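Local coordinates for Mgp-operon protein 3 (Mycoplasma pneumoniae, PDB 6RJ1) that probably takes part in host-cell attachment as the P40/P90 adhesin, a membrane-bound surface protein of this human pathogen, at residues 457-468 with 540-550. Sequence-based numbering, arbitrary orientation.
Sequences QLAYLNGQIVVM and IAGLDVVADHL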
loop_
_atom_site.group_PDB
_atom_site.type_symbol
_atom_site.label_atom_id
_atom_site.label_comp_id
_atom_site.label_asym_id
_atom_site.label_seq_id
_atom_site.Cartn_x
_atom_site.Cartn_y
_atom_site.Cartn_z
ATOM N N GLN A 457 -5.149 -4.421 10.311
ATOM C CA GLN A 457 -5.511 -5.796 9.935
ATOM C C GLN A 457 -4.767 -6.837 10.755
ATOM O O GLN A 457 -3.572 -6.671 10.990
ATOM C CB GLN A 457 -5.210 -6.032 8.438
ATOM C CG GLN A 457 -5.801 -5.008 7.480
ATOM C CD GLN A 457 -5.452 -5.338 6.059
ATOM O OE1 GLN A 457 -6.030 -6.252 5.463
ATOM N NE2 GLN A 457 -4.505 -4.598 5.485
ATOM N N LEU A 458 -5.444 -7.935 11.139
ATOM C CA LEU A 458 -4.794 -8.991 11.916
ATOM C C LEU A 458 -4.944 -10.404 11.323
ATOM O O LEU A 458 -5.736 -10.637 10.408
ATOM C CB LEU A 458 -5.191 -8.984 13.422
ATOM C CG LEU A 458 -6.654 -9.207 13.868
ATOM C CD1 LEU A 458 -7.044 -10.644 13.803
ATOM C CD2 LEU A 458 -6.792 -8.898 15.317
ATOM N N ALA A 459 -4.155 -11.340 11.883
ATOM C CA ALA A 459 -4.101 -12.760 11.558
ATOM C C ALA A 459 -3.559 -13.512 12.762
ATOM O O ALA A 459 -2.653 -13.020 13.446
ATOM C CB ALA A 459 -3.197 -12.994 10.357
ATOM N N TYR A 460 -4.128 -14.700 13.034
ATOM C CA TYR A 460 -3.700 -15.558 14.134
ATOM C C TYR A 460 -3.098 -16.833 13.559
ATOM O O TYR A 460 -3.715 -17.480 12.713
ATOM C CB TYR A 460 -4.869 -15.864 15.096
ATOM C CG TYR A 460 -4.505 -16.803 16.226
ATOM C CD1 TYR A 460 -4.502 -18.182 16.039
ATOM C CD2 TYR A 460 -4.165 -16.315 17.484
ATOM C CE1 TYR A 460 -4.158 -19.054 17.071
ATOM C CE2 TYR A 460 -3.821 -17.178 18.528
ATOM C CZ TYR A 460 -3.827 -18.548 18.316
ATOM O OH TYR A 460 -3.500 -19.419 19.327
ATOM N N LEU A 461 -1.903 -17.194 14.030
ATOM C CA LEU A 461 -1.197 -18.399 13.605
ATOM C C LEU A 461 -0.446 -19.051 14.765
ATOM O O LEU A 461 0.644 -18.601 15.132
ATOM C CB LEU A 461 -0.248 -18.114 12.417
ATOM C CG LEU A 461 0.383 -19.345 11.730
ATOM C CD1 LEU A 461 -0.628 -20.078 10.870
ATOM C CD2 LEU A 461 1.598 -18.956 10.901
ATOM N N ASN A 462 -1.040 -20.115 15.335
ATOM C CA ASN A 462 -0.467 -20.920 16.411
ATOM C C ASN A 462 0.142 -20.091 17.562
ATOM O O ASN A 462 1.365 -20.079 17.752
ATOM C CB ASN A 462 0.552 -21.925 15.834
ATOM C CG ASN A 462 -0.082 -23.048 15.045
ATOM O OD1 ASN A 462 -0.489 -22.888 13.885
ATOM N ND2 ASN A 462 -0.181 -24.217 15.668
ATOM N N GLY A 463 -0.723 -19.389 18.296
ATOM C CA GLY A 463 -0.340 -18.565 19.443
ATOM C C GLY A 463 0.323 -17.244 19.110
ATOM O O GLY A 463 0.702 -16.494 20.016
ATOM N N GLN A 464 0.470 -16.953 17.813
ATOM C CA GLN A 464 1.087 -15.718 17.335
ATOM C C GLN A 464 0.061 -14.880 16.607
ATOM O O GLN A 464 -0.709 -15.401 15.796
ATOM C CB GLN A 464 2.291 -15.994 16.413
ATOM C CG GLN A 464 3.374 -16.840 17.055
ATOM C CD GLN A 464 4.727 -16.290 16.742
ATOM O OE1 GLN A 464 5.194 -15.347 17.386
ATOM N NE2 GLN A 464 5.386 -16.872 15.748
ATOM N N ILE A 465 0.053 -13.580 16.899
ATOM C CA ILE A 465 -0.846 -12.632 16.258
ATOM C C ILE A 465 -0.009 -11.674 15.442
ATOM O O ILE A 465 0.964 -11.111 15.949
ATOM C CB ILE A 465 -1.780 -11.913 17.272
ATOM C CG1 ILE A 465 -2.650 -12.923 18.058
ATOM C CG2 ILE A 465 -2.660 -10.884 16.570
ATOM C CD1 ILE A 465 -2.232 -13.149 19.450
ATOM N N VAL A 466 -0.370 -11.522 14.169
ATOM C CA VAL A 466 0.294 -10.620 13.238
ATOM C C VAL A 466 -0.656 -9.468 12.948
ATOM O O VAL A 466 -1.819 -9.703 12.644
ATOM C CB VAL A 466 0.788 -11.329 11.942
ATOM C CG1 VAL A 466 1.639 -10.390 11.084
ATOM C CG2 VAL A 466 1.569 -12.603 12.269
ATOM N N VAL A 467 -0.175 -8.227 13.090
ATOM C CA VAL A 467 -0.958 -7.010 12.836
ATOM C C VAL A 467 -0.226 -6.185 11.795
ATOM O O VAL A 467 0.979 -6.001 11.915
ATOM C CB VAL A 467 -1.266 -6.197 14.131
ATOM C CG1 VAL A 467 -2.024 -4.904 13.822
ATOM C CG2 VAL A 467 -2.036 -7.043 15.146
ATOM N N MET A 468 -0.938 -5.740 10.753
ATOM C CA MET A 468 -0.387 -4.921 9.665
ATOM C C MET A 468 -1.277 -3.700 9.397
ATOM O O MET A 468 -2.424 -3.647 9.869
ATOM C CB MET A 468 -0.159 -5.754 8.395
ATOM C CG MET A 468 1.008 -6.705 8.504
ATOM S SD MET A 468 1.307 -7.628 6.977
ATOM C CE MET A 468 2.696 -8.644 7.470
ATOM N N ILE A 540 -0.532 -2.146 2.460
ATOM C CA ILE A 540 -0.942 -3.530 2.727
ATOM C C ILE A 540 -2.329 -3.863 2.195
ATOM O O ILE A 540 -3.320 -3.372 2.729
ATOM C CB ILE A 540 -0.796 -3.853 4.259
ATOM C CG1 ILE A 540 0.597 -3.440 4.817
ATOM C CG2 ILE A 540 -1.146 -5.313 4.606
ATOM C CD1 ILE A 540 1.821 -4.290 4.404
ATOM N N ALA A 541 -2.396 -4.764 1.197
ATOM C CA ALA A 541 -3.657 -5.247 0.624
ATOM C C ALA A 541 -4.353 -6.236 1.579
ATOM O O ALA A 541 -5.571 -6.416 1.505
ATOM C CB ALA A 541 -3.405 -5.908 -0.716
ATOM N N GLY A 542 -3.574 -6.853 2.462
ATOM C CA GLY A 542 -4.076 -7.786 3.451
ATOM C C GLY A 542 -3.152 -8.932 3.785
ATOM O O GLY A 542 -2.070 -9.069 3.210
ATOM N N LEU A 543 -3.604 -9.759 4.736
ATOM C CA LEU A 543 -2.929 -10.959 5.221
ATOM C C LEU A 543 -3.917 -12.054 5.609
ATOM O O LEU A 543 -5.031 -11.763 6.059
ATOM C CB LEU A 543 -1.887 -10.720 6.358
ATOM C CG LEU A 543 -2.052 -9.670 7.518
ATOM C CD1 LEU A 543 -3.491 -9.423 7.962
ATOM C CD2 LEU A 543 -1.247 -10.088 8.726
ATOM N N ASP A 544 -3.506 -13.312 5.431
ATOM C CA ASP A 544 -4.323 -14.468 5.780
ATOM C C ASP A 544 -3.449 -15.671 6.131
ATOM O O ASP A 544 -2.272 -15.698 5.778
ATOM C CB ASP A 544 -5.318 -14.813 4.649
ATOM C CG ASP A 544 -6.543 -15.610 5.084
ATOM O OD1 ASP A 544 -6.758 -15.763 6.318
ATOM O OD2 ASP A 544 -7.292 -16.079 4.197
ATOM N N VAL A 545 -4.023 -16.649 6.855
ATOM C CA VAL A 545 -3.320 -17.876 7.221
ATOM C C VAL A 545 -3.864 -19.060 6.405
ATOM O O VAL A 545 -5.065 -19.137 6.134
ATOM C CB VAL A 545 -3.246 -18.160 8.748
ATOM C CG1 VAL A 545 -2.546 -17.025 9.493
ATOM C CG2 VAL A 545 -4.623 -18.435 9.348
ATOM N N VAL A 546 -2.964 -19.946 5.977
ATOM C CA VAL A 546 -3.281 -21.126 5.170
ATOM C C VAL A 546 -2.128 -22.133 5.301
ATOM O O VAL A 546 -0.963 -21.734 5.235
ATOM C CB VAL A 546 -3.645 -20.762 3.685
ATOM C CG1 VAL A 546 -2.523 -19.997 2.975
ATOM C CG2 VAL A 546 -4.082 -21.983 2.880
ATOM N N ALA A 547 -2.456 -23.423 5.532
ATOM C CA ALA A 547 -1.495 -24.524 5.693
ATOM C C ALA A 547 -0.354 -24.178 6.674
ATOM O O ALA A 547 0.823 -24.330 6.330
ATOM C CB ALA A 547 -0.946 -24.959 4.333
ATOM N N ASP A 548 -0.731 -23.670 7.884
ATOM C CA ASP A 548 0.149 -23.248 8.992
ATOM C C ASP A 548 1.168 -22.153 8.590
ATOM O O ASP A 548 2.217 -22.002 9.228
ATOM C CB ASP A 548 0.850 -24.457 9.656
ATOM C CG ASP A 548 -0.087 -25.475 10.278
ATOM O OD1 ASP A 548 -1.024 -25.058 11.002
ATOM O OD2 ASP A 548 0.126 -26.690 10.061
ATOM N N HIS A 549 0.825 -21.361 7.569
ATOM C CA HIS A 549 1.669 -20.294 7.042
ATOM C C HIS A 549 0.884 -19.015 6.835
ATOM O O HIS A 549 -0.316 -19.062 6.556
ATOM C CB HIS A 549 2.273 -20.726 5.698
ATOM C CG HIS A 549 3.417 -21.680 5.812
ATOM N ND1 HIS A 549 3.225 -23.002 6.182
ATOM C CD2 HIS A 549 4.733 -21.480 5.572
ATOM C CE1 HIS A 549 4.425 -23.552 6.187
ATOM N NE2 HIS A 549 5.364 -22.678 5.817
ATOM N N LEU A 550 1.581 -17.870 6.934
ATOM C CA LEU A 550 1.004 -16.554 6.706
ATOM C C LEU A 550 1.252 -16.126 5.254
ATOM O O LEU A 550 2.364 -16.225 4.748
ATOM C CB LEU A 550 1.574 -15.507 7.682
ATOM C CG LEU A 550 1.057 -14.066 7.493
ATOM C CD1 LEU A 550 -0.252 -13.847 8.225
ATOM C CD2 LEU A 550 2.096 -13.041 7.898
#
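Leu543 lays its branched end on the face of the 457-468 hairpin, touching both strands. Its CD2 lies 3.7 Å from Val466 CG1 and almost as near to Ala459 CB, while the thioether of Met468, on a chain extended beyond CG, passes obliquely over the same methyl. The other branch, CD1, points at the backbone of the first strand, 3.5 Å from Leu458 O.

Further along, Leu550 fills the apolar layer from the neighbouring strand of its own hairpin: CD1 rests on Ala459 CB at 3.7 Å, and CD2 faces Val466 CG1 tip to tip. Leu461 has CG anti to the backbone N (chi1 -170°), which brings its methyls over the 546-549 turn; CD2 is 3.5 Å from Asp548 O, and CD1 also meets Val545 CG1 at 3.9 Å. Leu704 of helix 701-712 also touches Val466 and Leu461. At the opposite end Ile540 CG2 sits 3.9 Å from Met468 CB.

Polar contact is sparse. The Gln457 amide reaches across the bulge, where Ala541 and Gly542 both face Ala553; NE2 has its stronger hydrogen bond to Gly469 O and adds a weak, bent one of 3.2 Å to Ile540 O, two acceptors that would limit rotation of the amide. OE1 lies close to Gly542 CA.

No backbone hydrogen bonds join the segments: strand 457-461 runs nearly parallel to 540-546 (13°), the axes 6.6 Å apart at their closest. Each segment carries a type I' turn, Leu461 to Gln464 and Val546 to His549. Two antiparallel beta hairpins from separate sheets of the adhesin's N-domain thus pack face to face through their side chains, consistent with neighbouring blades of a beta-propeller, the fold inferred from the MgpC family.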